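Local coordinates for protein ulvan Lyase-PL25 (Pseudoalteromonas sp. PLSV, PDB 5UAM) that degrades ulvan, the sulfated cell-wall polysaccharide of green seaweeds, as a polysaccharide lyase of family PL25 built on a beta-propeller fold, at residues 416-421 with 425-430; 67-72 with 448-453; 142-145 with 150-153; 430-435 with 440-445. All blocks are in the same frame, centred on the assembly; numbering follows the deposited sequence. Where two conformers were deposited one is given.

In the fold
Contacts 1 and 4 share V430 and strand 428-433, and their centres lie 12 Å apart in the last blade of the beta propeller. They are tied by the main chain, Q427 N to V444 O at 2.7 Å and M428 O to V444 N at 2.9 Å. Contact 2, 14 Å from contact 4 between centres, flanks the same blade through V450 N to L443 O (2.8 Å). Contact 3 stands apart, about 7 Å from contact 2 at the nearest atoms. The side chain of A431 in contact 4 is about 7 Å from that of N36, and that of S416 in contact 1 about 8 Å from that of K101; N36 and K101 are probable substrate-binding residues.

Contact 1. Residues 416-421 with 425-430; sequences SAFIKD and DAQMLV
S416 and L429 are joined by two bonds running in opposite directions. S416 N donates to L429 O (3.1 Å), and L429 N donates to S416 OG (3.0 Å), the hydroxyl standing in for a backbone carbonyl. OG sits between the backbone N and the carbonyl carbon (chi1 69°) and also donates to A417 O at 2.7 Å. With an alanine here the hydroxyl is gone, which would probably leave L429 N without its acceptor and A417 O without its donor. S416 O is buried with no polar partner; the methyl M428 CE lies 3.4 Å from it. I419 N gives a nearly straight bond to Q427 O (2.9 Å), arriving from above the carbonyl plane. The same oxygen receives a CA-H...O contact from F418 CA (3.3 Å) and lies in the plane of the F418 ring, at its edge. Over one face of that ring, displaced toward the rim, M428 CE makes a CH-pi contact, 4.3 Å from the F418 centroid. The Q427 amide runs alongside the ring, planes 27° apart, while its NE2 is satisfied by E446 and P424. Q427 N and M428 O both bond to V444, two residues opposite one of strand 439-444: a classic beta bulge. The loop 416-421 follows strand 412-415 and folds back along the start of strand 428-433, with I419 and A426 packed on L443. Strand 362-367 of the neighbouring blade supplies D364, whose OD2 accepts a hydrogen bond from F418 N, and M366, which touches F418 and Q427.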
loop_
_atom_site.group_PDB
_atom_site.type_symbol
_atom_site.label_atom_id
_atom_site.label_comp_id
_atom_site.label_asym_id
_atom_site.label_seq_id
_atom_site.Cartn_x
_atom_site.Cartn_y
_atom_site.Cartn_z
ATOM N N SER A 416 -4.168 6.211 2.949
ATOM C CA SER A 416 -3.732 4.873 3.316
ATOM C C SER A 416 -4.786 3.836 2.933
ATOM O O SER A 416 -5.936 4.152 2.624
ATOM C CB SER A 416 -3.513 4.767 4.825
ATOM O OG SER A 416 -4.733 4.842 5.556
ATOM N N ALA A 417 -4.384 2.577 3.013
ATOM C CA ALA A 417 -5.355 1.499 3.081
ATOM C C ALA A 417 -6.127 1.606 4.393
ATOM O O ALA A 417 -5.709 2.292 5.338
ATOM C CB ALA A 417 -4.649 0.144 3.011
ATOM N N PHE A 418 -7.262 0.920 4.473
ATOM C CA PHE A 418 -7.977 0.884 5.734
ATOM C C PHE A 418 -7.078 0.374 6.855
ATOM O O PHE A 418 -6.307 -0.582 6.676
ATOM C CB PHE A 418 -9.217 0.011 5.642
ATOM C CG PHE A 418 -10.378 0.645 4.911
ATOM C CD1 PHE A 418 -10.939 1.822 5.365
ATOM C CD2 PHE A 418 -10.959 0.024 3.804
ATOM C CE1 PHE A 418 -12.015 2.383 4.712
ATOM C CE2 PHE A 418 -12.026 0.595 3.149
ATOM C CZ PHE A 418 -12.558 1.765 3.610
ATOM N N ILE A 419 -7.217 1.010 8.012
ATOM C CA ILE A 419 -6.477 0.659 9.218
ATOM C C ILE A 419 -6.793 -0.756 9.654
ATOM O O ILE A 419 -7.950 -1.211 9.623
ATOM C CB ILE A 419 -6.839 1.690 10.292
ATOM C CG1 ILE A 419 -6.139 2.990 9.899
ATOM C CG2 ILE A 419 -6.486 1.250 11.707
ATOM C CD1 ILE A 419 -6.505 4.138 10.728
ATOM N N LYS A 420 -5.747 -1.479 10.063
ATOM C CA LYS A 420 -5.916 -2.846 10.522
ATOM C C LYS A 420 -6.794 -2.879 11.764
ATOM O O LYS A 420 -6.536 -2.183 12.743
ATOM C CB LYS A 420 -4.556 -3.496 10.819
ATOM C CG LYS A 420 -4.655 -4.911 11.438
ATOM C CD LYS A 420 -3.306 -5.534 11.695
ATOM C CE LYS A 420 -3.426 -6.805 12.534
ATOM N NZ LYS A 420 -4.278 -7.826 11.879
ATOM N N ASP A 421 -7.830 -3.720 11.738
ATOM C CA ASP A 421 -8.740 -3.866 12.864
ATOM C C ASP A 421 -9.410 -2.544 13.235
ATOM O O ASP A 421 -9.764 -2.313 14.398
ATOM C CB ASP A 421 -8.049 -4.509 14.058
ATOM C CG ASP A 421 -7.624 -5.932 13.770
ATOM O OD1 ASP A 421 -8.369 -6.670 13.068
ATOM O OD2 ASP A 421 -6.545 -6.350 14.239
ATOM N N ASP A 425 -14.757 4.881 14.181
ATOM C CA ASP A 425 -14.275 6.256 14.276
ATOM C C ASP A 425 -12.914 6.491 13.627
ATOM O O ASP A 425 -12.544 7.655 13.422
ATOM C CB ASP A 425 -14.175 6.689 15.743
ATOM C CG ASP A 425 -15.525 7.032 16.353
ATOM O OD1 ASP A 425 -16.538 7.052 15.613
ATOM O OD2 ASP A 425 -15.565 7.289 17.583
ATOM N N ALA A 426 -12.173 5.444 13.252
ATOM C CA ALA A 426 -10.794 5.650 12.814
ATOM C C ALA A 426 -10.443 4.555 11.803
ATOM O O ALA A 426 -9.853 3.527 12.141
ATOM C CB ALA A 426 -9.867 5.631 14.021
ATOM N N GLN A 427 -10.771 4.819 10.549
ATOM C CA GLN A 427 -10.677 3.836 9.482
ATOM C C GLN A 427 -9.583 4.100 8.461
ATOM O O GLN A 427 -9.116 3.160 7.836
ATOM C CB GLN A 427 -12.013 3.756 8.747
ATOM C CG GLN A 427 -13.125 3.300 9.653
ATOM C CD GLN A 427 -14.343 2.900 8.904
ATOM O OE1 GLN A 427 -14.316 1.996 8.051
ATOM N NE2 GLN A 427 -15.439 3.540 9.222
ATOM N N MET A 428 -9.192 5.348 8.232
ATOM C CA MET A 428 -8.263 5.646 7.152
ATOM C C MET A 428 -7.480 6.891 7.514
ATOM O O MET A 428 -8.001 7.788 8.179
ATOM C CB MET A 428 -9.025 5.825 5.823
ATOM C CG MET A 428 -8.150 6.086 4.613
ATOM S SD MET A 428 -9.098 6.238 3.071
ATOM C CE MET A 428 -9.346 4.516 2.620
ATOM N N LEU A 429 -6.244 6.940 7.036
ATOM C CA LEU A 429 -5.393 8.125 7.132
ATOM C C LEU A 429 -5.422 8.902 5.827
ATOM O O LEU A 429 -5.514 8.316 4.736
ATOM C CB LEU A 429 -3.967 7.707 7.465
ATOM C CG LEU A 429 -3.818 7.208 8.888
ATOM C CD1 LEU A 429 -2.621 6.319 9.060
ATOM C CD2 LEU A 429 -3.714 8.392 9.841
ATOM N N VAL A 430 -5.351 10.235 5.938
ATOM C CA VAL A 430 -5.463 11.125 4.792
ATOM C C VAL A 430 -4.413 12.212 4.947
ATOM O O VAL A 430 -4.212 12.733 6.050
ATOM C CB VAL A 430 -6.851 11.805 4.738
ATOM C CG1 VAL A 430 -7.066 12.476 3.376
ATOM C CG2 VAL A 430 -7.954 10.828 5.035
#

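Contact 2. Residues 67-72 with 448-453; sequences ASYNHQ and GAVTRS
Y69 and V450 both hold their key group anti to the backbone N: ring carbon CG for the tyrosine (chi1 -177°) and methyl CG1 for the valine (chi1 179°). These settings send the phenol out from its strand and bring the methyl over it, although Y69 CA and V450 CA are 8.6 Å apart. V450 CG1 sits over the middle of one ring face, 3.5 Å from the Y69 centroid, in a close CH-pi contact only 13° off the ring normal. The polar end of the ring is linked by water: water 1 lies 2.8 Å from Y69 OH and donates to T451 O, also at 2.8 Å. T451 O has a second donor in W76 NE1, and the T451 hydroxyl is bonded to Q25. Within its own segment the Y69 ring is braced by H71, whose imidazole turns one face to Y69 CD2, with H71 ND1 in the plane of the phenol. W76 meets the Y69 ring as well, their planes at about 45°. This small surface contact joins two blades: strand 64-70 is an inner strand of the propeller blade of strands 46-49 to 75-81, and the tail 448-453 has just left strand 439-444 of the neighbouring one. The tail then pairs with strand 25-26 through strand 452-453, and S453 is the N-cap of helix 454-460, its OG bonded to D456 N.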
loop_
_atom_site.group_PDB
_atom_site.type_symbol
_atom_site.label_atom_id
_atom_site.label_comp_id
_atom_site.label_asym_id
_atom_site.label_seq_id
_atom_site.Cartn_x
_atom_site.Cartn_y
_atom_site.Cartn_z
ATOM N N ALA A 67 2.164 8.377 15.559
ATOM C CA ALA A 67 1.343 8.958 16.606
ATOM C C ALA A 67 0.306 7.931 17.043
ATOM O O ALA A 67 0.154 6.868 16.437
ATOM C CB ALA A 67 0.635 10.232 16.110
ATOM N N SER A 68 -0.404 8.229 18.120
ATOM C CA SER A 68 -1.478 7.354 18.560
ATOM C C SER A 68 -2.610 8.166 19.155
ATOM O O SER A 68 -2.397 9.254 19.699
ATOM C CB SER A 68 -0.985 6.335 19.570
ATOM O OG SER A 68 -0.627 6.928 20.796
ATOM N N TYR A 69 -3.813 7.592 19.063
ATOM C CA TYR A 69 -5.023 8.168 19.635
ATOM C C TYR A 69 -5.670 7.154 20.563
ATOM O O TYR A 69 -5.938 6.019 20.156
ATOM C CB TYR A 69 -6.005 8.575 18.540
ATOM C CG TYR A 69 -7.245 9.256 19.077
ATOM C CD1 TYR A 69 -7.175 10.504 19.663
ATOM C CD2 TYR A 69 -8.478 8.628 19.040
ATOM C CE1 TYR A 69 -8.302 11.126 20.159
ATOM C CE2 TYR A 69 -9.614 9.242 19.527
ATOM C CZ TYR A 69 -9.518 10.493 20.079
ATOM O OH TYR A 69 -10.632 11.144 20.581
ATOM N N ASN A 70 -5.931 7.570 21.789
ATOM C CA ASN A 70 -6.627 6.757 22.781
ATOM C C ASN A 70 -8.099 7.139 22.723
ATOM O O ASN A 70 -8.474 8.260 23.085
ATOM C CB ASN A 70 -6.044 7.048 24.161
ATOM C CG ASN A 70 -6.654 6.205 25.249
ATOM O OD1 ASN A 70 -7.864 5.997 25.291
ATOM N ND2 ASN A 70 -5.808 5.699 26.138
ATOM N N HIS A 71 -8.931 6.207 22.256
ATOM C CA HIS A 71 -10.343 6.516 22.047
ATOM C C HIS A 71 -11.100 6.706 23.351
ATOM O O HIS A 71 -12.115 7.413 23.362
ATOM C CB HIS A 71 -10.981 5.426 21.184
ATOM C CG HIS A 71 -10.466 5.410 19.777
ATOM N ND1 HIS A 71 -11.127 6.041 18.745
ATOM C CD2 HIS A 71 -9.336 4.892 19.238
ATOM C CE1 HIS A 71 -10.443 5.881 17.623
ATOM N NE2 HIS A 71 -9.350 5.192 17.897
ATOM N N GLN A 72 -10.657 6.079 24.444
ATOM C CA GLN A 72 -11.360 6.231 25.714
ATOM C C GLN A 72 -11.074 7.574 26.369
ATOM O O GLN A 72 -11.980 8.194 26.928
ATOM C CB GLN A 72 -10.996 5.093 26.672
ATOM C CG GLN A 72 -11.729 5.163 28.027
ATOM C CD GLN A 72 -11.428 3.983 28.941
ATOM O OE1 GLN A 72 -10.555 3.159 28.652
ATOM N NE2 GLN A 72 -12.156 3.895 30.054
ATOM N N GLY A 448 -16.171 11.691 9.799
ATOM C CA GLY A 448 -15.203 12.755 9.668
ATOM C C GLY A 448 -13.958 12.482 10.473
ATOM O O GLY A 448 -13.649 11.344 10.830
ATOM N N ALA A 449 -13.226 13.551 10.745
ATOM C CA ALA A 449 -11.907 13.442 11.332
ATOM C C ALA A 449 -11.981 13.286 12.841
ATOM O O ALA A 449 -12.878 13.815 13.513
ATOM C CB ALA A 449 -11.099 14.700 10.999
ATOM N N VAL A 450 -10.994 12.562 13.368
ATOM C CA VAL A 450 -10.747 12.484 14.804
ATOM C C VAL A 450 -9.944 13.724 15.173
ATOM O O VAL A 450 -8.777 13.845 14.797
ATOM C CB VAL A 450 -9.966 11.218 15.162
ATOM C CG1 VAL A 450 -9.691 11.176 16.665
ATOM C CG2 VAL A 450 -10.701 9.974 14.722
ATOM N N THR A 451 -10.559 14.636 15.909
ATOM C CA THR A 451 -9.941 15.933 16.145
ATOM C C THR A 451 -8.854 15.866 17.213
ATOM O O THR A 451 -8.748 14.911 17.997
ATOM C CB THR A 451 -10.980 16.984 16.528
ATOM O OG1 THR A 451 -11.599 16.663 17.779
ATOM C CG2 THR A 451 -12.075 17.102 15.443
ATOM N N ARG A 452 -8.029 16.909 17.214
ATOM C CA ARG A 452 -6.962 17.076 18.192
ATOM C C ARG A 452 -6.955 18.514 18.699
ATOM O O ARG A 452 -7.223 19.451 17.944
ATOM C CB ARG A 452 -5.605 16.776 17.569
ATOM C CG ARG A 452 -4.449 16.885 18.554
ATOM C CD ARG A 452 -3.139 16.300 18.003
ATOM N NE ARG A 452 -2.174 16.155 19.096
ATOM C CZ ARG A 452 -0.995 15.541 18.991
ATOM N NH1 ARG A 452 -0.585 15.071 17.823
ATOM N NH2 ARG A 452 -0.241 15.387 20.057
ATOM N N SER A 453 -6.653 18.690 19.981
ATOM C CA SER A 453 -6.467 20.022 20.537
ATOM C C SER A 453 -5.314 20.711 19.829
ATOM O O SER A 453 -4.216 20.163 19.726
ATOM C CB SER A 453 -6.146 19.898 22.024
ATOM O OG SER A 453 -5.461 21.030 22.510
HETATM O O HOH W 1 -10.845 13.724 19.457
#

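Contact 3. Residues 142-145 with 150-153; sequences VSKR and SQWE
V142 and E153 form an antiparallel hydrogen-bonded pair, V142 N to E153 O and E153 N to V142 O each spanning 2.9 Å. Next to it, S143 and W152 are a non-hydrogen-bonded pair whose CA atoms come within 4.4 Å. K144 N then bonds to Q151 O at 2.9 Å, from above the carbonyl plane, and water 4 bridges the same Q151 O to R145 N. On one face of the sheet the side chains of V142 and E153 lie side by side, V142 CG1 against E153 CG at 3.5 Å. Water 2 donates to both E153 OE2 and S143 O. The two strands make a hairpin at the edge of a four-stranded antiparallel propeller blade, strand 152-154 being outermost and strand 112-116 lying beyond strand 139-143. W152 turns its indole back under the opposite strand: CG is anti to the carbonyl carbon (chi1 -64°), which brings the six-membered ring beneath S143. There S143 CB makes a CH-pi contact 4.2 Å from the W152 six-ring centroid, and V142 C is 3.4 Å from W152 CE3. NE1 is held by I149 O in the turn, and I112 and I114 also touch the indole. A serine in place of W152 would probably open a gap beneath S143 and leave I149 O without its indole donor. On the solvent side K144 crosses Q151 at about a right angle, its CE 3.3 Å from W152 O, and water 3 links K144 NZ to Q151 OE1.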
loop_
_atom_site.group_PDB
_atom_site.type_symbol
_atom_site.label_atom_id
_atom_site.label_comp_id
_atom_site.label_asym_id
_atom_site.label_seq_id
_atom_site.Cartn_x
_atom_site.Cartn_y
_atom_site.Cartn_z
ATOM N N VAL A 142 12.165 -0.675 15.681
ATOM C CA VAL A 142 11.241 -1.276 16.638
ATOM C C VAL A 142 11.179 -0.402 17.882
ATOM O O VAL A 142 12.169 0.214 18.289
ATOM C CB VAL A 142 11.646 -2.727 16.986
ATOM C CG1 VAL A 142 12.939 -2.759 17.745
ATOM C CG2 VAL A 142 10.524 -3.423 17.765
ATOM N N SER A 143 10.004 -0.349 18.496
ATOM C CA SER A 143 9.890 0.419 19.730
ATOM C C SER A 143 10.763 -0.202 20.816
ATOM O O SER A 143 10.953 -1.420 20.866
ATOM C CB SER A 143 8.430 0.516 20.176
ATOM O OG SER A 143 7.874 -0.735 20.532
ATOM N N LYS A 144 11.328 0.653 21.683
ATOM C CA LYS A 144 12.188 0.145 22.753
ATOM C C LYS A 144 11.387 -0.588 23.814
ATOM O O LYS A 144 11.921 -1.486 24.484
ATOM C CB LYS A 144 12.968 1.284 23.385
ATOM C CG LYS A 144 14.033 1.799 22.471
ATOM C CD LYS A 144 15.011 2.661 23.220
ATOM C CE LYS A 144 16.170 3.048 22.327
ATOM N NZ LYS A 144 17.203 3.798 23.105
ATOM N N ARG A 145 10.119 -0.222 23.983
ATOM C CA ARG A 145 9.243 -0.824 24.974
ATOM C C ARG A 145 7.920 -1.175 24.313
ATOM O O ARG A 145 7.507 -0.520 23.351
ATOM C CB ARG A 145 8.977 0.147 26.140
ATOM C CG ARG A 145 10.230 0.503 26.920
ATOM C CD ARG A 145 9.922 1.509 28.031
ATOM N NE ARG A 145 8.954 1.006 28.995
ATOM N N SER A 150 7.251 6.333 21.819
ATOM C CA SER A 150 8.118 7.498 21.998
ATOM C C SER A 150 9.600 7.220 21.775
ATOM O O SER A 150 10.366 8.176 21.592
ATOM C CB SER A 150 7.912 8.117 23.386
ATOM O OG SER A 150 8.399 7.278 24.422
ATOM N N GLN A 151 10.046 5.966 21.810
ATOM C CA GLN A 151 11.470 5.660 21.724
ATOM C C GLN A 151 11.681 4.434 20.851
ATOM O O GLN A 151 10.934 3.455 20.955
ATOM C CB GLN A 151 12.082 5.383 23.111
ATOM C CG GLN A 151 11.951 6.485 24.119
ATOM C CD GLN A 151 12.530 6.057 25.474
ATOM O OE1 GLN A 151 13.447 5.232 25.534
ATOM N NE2 GLN A 151 11.972 6.581 26.558
ATOM N N TRP A 152 12.717 4.494 20.009
ATOM C CA TRP A 152 12.920 3.550 18.919
ATOM C C TRP A 152 14.364 3.075 18.861
ATOM O O TRP A 152 15.294 3.783 19.263
ATOM C CB TRP A 152 12.544 4.233 17.579
ATOM C CG TRP A 152 11.096 4.551 17.614
ATOM C CD1 TRP A 152 10.505 5.659 18.164
ATOM C CD2 TRP A 152 10.051 3.707 17.179
ATOM N NE1 TRP A 152 9.136 5.545 18.071
ATOM C CE2 TRP A 152 8.836 4.349 17.475
ATOM C CE3 TRP A 152 10.014 2.467 16.537
ATOM C CZ2 TRP A 152 7.606 3.768 17.186
ATOM C CZ3 TRP A 152 8.789 1.904 16.236
ATOM C CH2 TRP A 152 7.598 2.563 16.568
ATOM N N GLU A 153 14.547 1.871 18.338
ATOM C CA GLU A 153 15.872 1.372 18.030
ATOM C C GLU A 153 15.861 0.735 16.651
ATOM O O GLU A 153 14.845 0.212 16.177
ATOM C CB GLU A 153 16.385 0.385 19.083
ATOM C CG GLU A 153 15.573 -0.879 19.187
ATOM C CD GLU A 153 16.017 -1.778 20.343
ATOM O OE1 GLU A 153 16.857 -1.329 21.157
ATOM O OE2 GLU A 153 15.528 -2.930 20.429
HETATM O O HOH W 2 12.855 -3.380 21.393
HETATM O O HOH W 3 15.781 5.870 24.601
HETATM O O HOH W 4 9.317 2.690 23.104
#

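Contact 4. Residues 430-435 with 440-445; sequences VAEKVS and KMYLVG
Y442 OH donates a short bond to E432 OE1 (2.6 Å), arriving from above the carboxylate plane. The carboxylate and the ring are turned 63° apart, and OE1 lies at the ring edge, in its plane. E432 extends with CG anti to the backbone N (chi1 178°), while Y442 CG is anti to the carbonyl carbon (chi1 -58°), which carries its hydroxyl to the carboxylate. E432 CB also packs on Y442 CE1 at 3.7 Å. Behind this pair the backbones are bonded, V430 N to Y442 O (2.9 Å) and Y442 N to V430 O (2.8 Å), with a straight bond from E432 N to K440 O (3.0 Å) following. Water 5 closes the end of the ladder, donating to E432 O and accepting from K440 N; its bond to E432 OE1 is weak. This is the beta hairpin of strands 428-433 and 439-444, in a propeller blade in which one end strand, 30-33, comes from the N-terminal part of the chain, the ring-closing arrangement known in propellers as Velcro. On the face opposite Y442, A431 and M441 pair: the M441 chain kinks beyond CG and folds back, SD lying 3.8 Å from A431 CB. On the Y442 side V430 CG2 meets V444 CG2 at 3.9 Å, the two valines crossing at about a right angle. Farther out, K440 makes a cation-pi contact with Y28, and L406 and K408 of strand 400-408 touch the Y442 side chain. One of two conformers of K433 may bond through NZ to N36, a probable substrate-binding residue.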
loop_
_atom_site.group_PDB
_atom_site.type_symbol
_atom_site.label_atom_id
_atom_site.label_comp_id
_atom_site.label_asym_id
_atom_site.label_seq_id
_atom_site.Cartn_x
_atom_site.Cartn_y
_atom_site.Cartn_z
ATOM N N VAL A 430 -5.351 10.235 5.938
ATOM C CA VAL A 430 -5.463 11.125 4.792
ATOM C C VAL A 430 -4.413 12.212 4.947
ATOM O O VAL A 430 -4.212 12.733 6.050
ATOM C CB VAL A 430 -6.851 11.805 4.738
ATOM C CG1 VAL A 430 -7.066 12.476 3.376
ATOM C CG2 VAL A 430 -7.954 10.828 5.035
ATOM N N ALA A 431 -3.765 12.573 3.847
ATOM C CA ALA A 431 -2.817 13.686 3.799
ATOM C C ALA A 431 -3.331 14.742 2.839
ATOM O O ALA A 431 -3.648 14.447 1.686
ATOM C CB ALA A 431 -1.442 13.184 3.343
ATOM N N GLU A 432 -3.403 15.980 3.314
ATOM C CA GLU A 432 -3.933 17.101 2.535
ATOM C C GLU A 432 -2.762 17.756 1.810
ATOM O O GLU A 432 -2.107 18.671 2.319
ATOM C CB GLU A 432 -4.637 18.088 3.468
ATOM C CG GLU A 432 -5.209 19.329 2.815
ATOM C CD GLU A 432 -5.689 20.330 3.831
ATOM O OE1 GLU A 432 -5.349 20.188 5.027
ATOM O OE2 GLU A 432 -6.415 21.249 3.445
ATOM N N LYS A 433 -2.469 17.272 0.606
ATOM C CA LYS A 433 -1.348 17.789 -0.167
ATOM C C LYS A 433 -1.698 19.149 -0.747
ATOM O O LYS A 433 -2.639 19.275 -1.538
ATOM C CB LYS A 433 -1.013 16.822 -1.293
ATOM C CG LYS A 433 -0.611 15.452 -0.801
ATOM C CD LYS A 433 -0.072 14.600 -1.920
ATOM C CE LYS A 433 -1.163 14.169 -2.867
ATOM N NZ LYS A 433 -0.637 13.293 -3.955
ATOM N N VAL A 434 -0.926 20.165 -0.367
ATOM C CA VAL A 434 -1.080 21.514 -0.892
ATOM C C VAL A 434 0.242 21.887 -1.540
ATOM O O VAL A 434 0.326 22.043 -2.760
ATOM C CB VAL A 434 -1.488 22.494 0.215
ATOM C CG1 VAL A 434 -1.696 23.889 -0.339
ATOM C CG2 VAL A 434 -2.759 22.007 0.861
ATOM N N SER A 435 1.288 22.042 -0.735
ATOM C CA SER A 435 2.637 21.995 -1.274
ATOM C C SER A 435 3.207 20.632 -0.939
ATOM O O SER A 435 2.483 19.716 -0.555
ATOM C CB SER A 435 3.494 23.115 -0.709
ATOM O OG SER A 435 3.723 22.885 0.649
ATOM N N LYS A 440 -0.825 18.536 6.268
ATOM C CA LYS A 440 -1.696 18.186 7.380
ATOM C C LYS A 440 -2.216 16.764 7.232
ATOM O O LYS A 440 -2.614 16.326 6.141
ATOM C CB LYS A 440 -2.852 19.175 7.495
ATOM C CG LYS A 440 -2.379 20.549 7.898
ATOM C CD LYS A 440 -3.559 21.516 7.997
ATOM C CE LYS A 440 -3.129 22.909 8.418
ATOM N NZ LYS A 440 -2.402 23.610 7.330
ATOM N N MET A 441 -2.159 16.036 8.342
ATOM C CA MET A 441 -2.469 14.614 8.412
ATOM C C MET A 441 -3.746 14.420 9.215
ATOM O O MET A 441 -3.893 14.988 10.312
ATOM C CB MET A 441 -1.327 13.889 9.105
ATOM C CG MET A 441 0.041 14.089 8.488
ATOM S SD MET A 441 0.122 13.591 6.754
ATOM C CE MET A 441 -0.430 11.881 6.875
ATOM N N TYR A 442 -4.643 13.594 8.697
ATOM C CA TYR A 442 -5.957 13.393 9.279
ATOM C C TYR A 442 -6.237 11.913 9.472
ATOM O O TYR A 442 -5.933 11.098 8.603
ATOM C CB TYR A 442 -7.060 13.952 8.393
ATOM C CG TYR A 442 -6.961 15.437 8.069
ATOM C CD1 TYR A 442 -5.997 15.918 7.197
ATOM C CD2 TYR A 442 -7.840 16.352 8.636
ATOM C CE1 TYR A 442 -5.925 17.281 6.882
ATOM C CE2 TYR A 442 -7.775 17.714 8.322
ATOM C CZ TYR A 442 -6.801 18.170 7.460
ATOM O OH TYR A 442 -6.733 19.516 7.167
ATOM N N LEU A 443 -6.888 11.586 10.579
ATOM C CA LEU A 443 -7.424 10.247 10.823
ATOM C C LEU A 443 -8.937 10.360 10.726
ATOM O O LEU A 443 -9.554 11.131 11.473
ATOM C CB LEU A 443 -7.001 9.767 12.212
ATOM C CG LEU A 443 -7.581 8.449 12.729
ATOM C CD1 LEU A 443 -7.191 7.314 11.797
ATOM C CD2 LEU A 443 -7.132 8.182 14.156
ATOM N N VAL A 444 -9.549 9.621 9.802
ATOM C CA VAL A 444 -10.971 9.768 9.529
ATOM C C VAL A 444 -11.714 8.467 9.774
ATOM O O VAL A 444 -11.164 7.368 9.639
ATOM C CB VAL A 444 -11.299 10.295 8.117
ATOM C CG1 VAL A 444 -10.643 11.641 7.894
ATOM C CG2 VAL A 444 -10.888 9.298 7.042
ATOM N N GLY A 445 -12.992 8.616 10.110
ATOM C CA GLY A 445 -13.889 7.483 10.278
ATOM C C GLY A 445 -15.127 7.530 9.407
ATOM O O GLY A 445 -15.088 7.960 8.244
HETATM O O HOH W 5 -2.055 20.423 4.382
#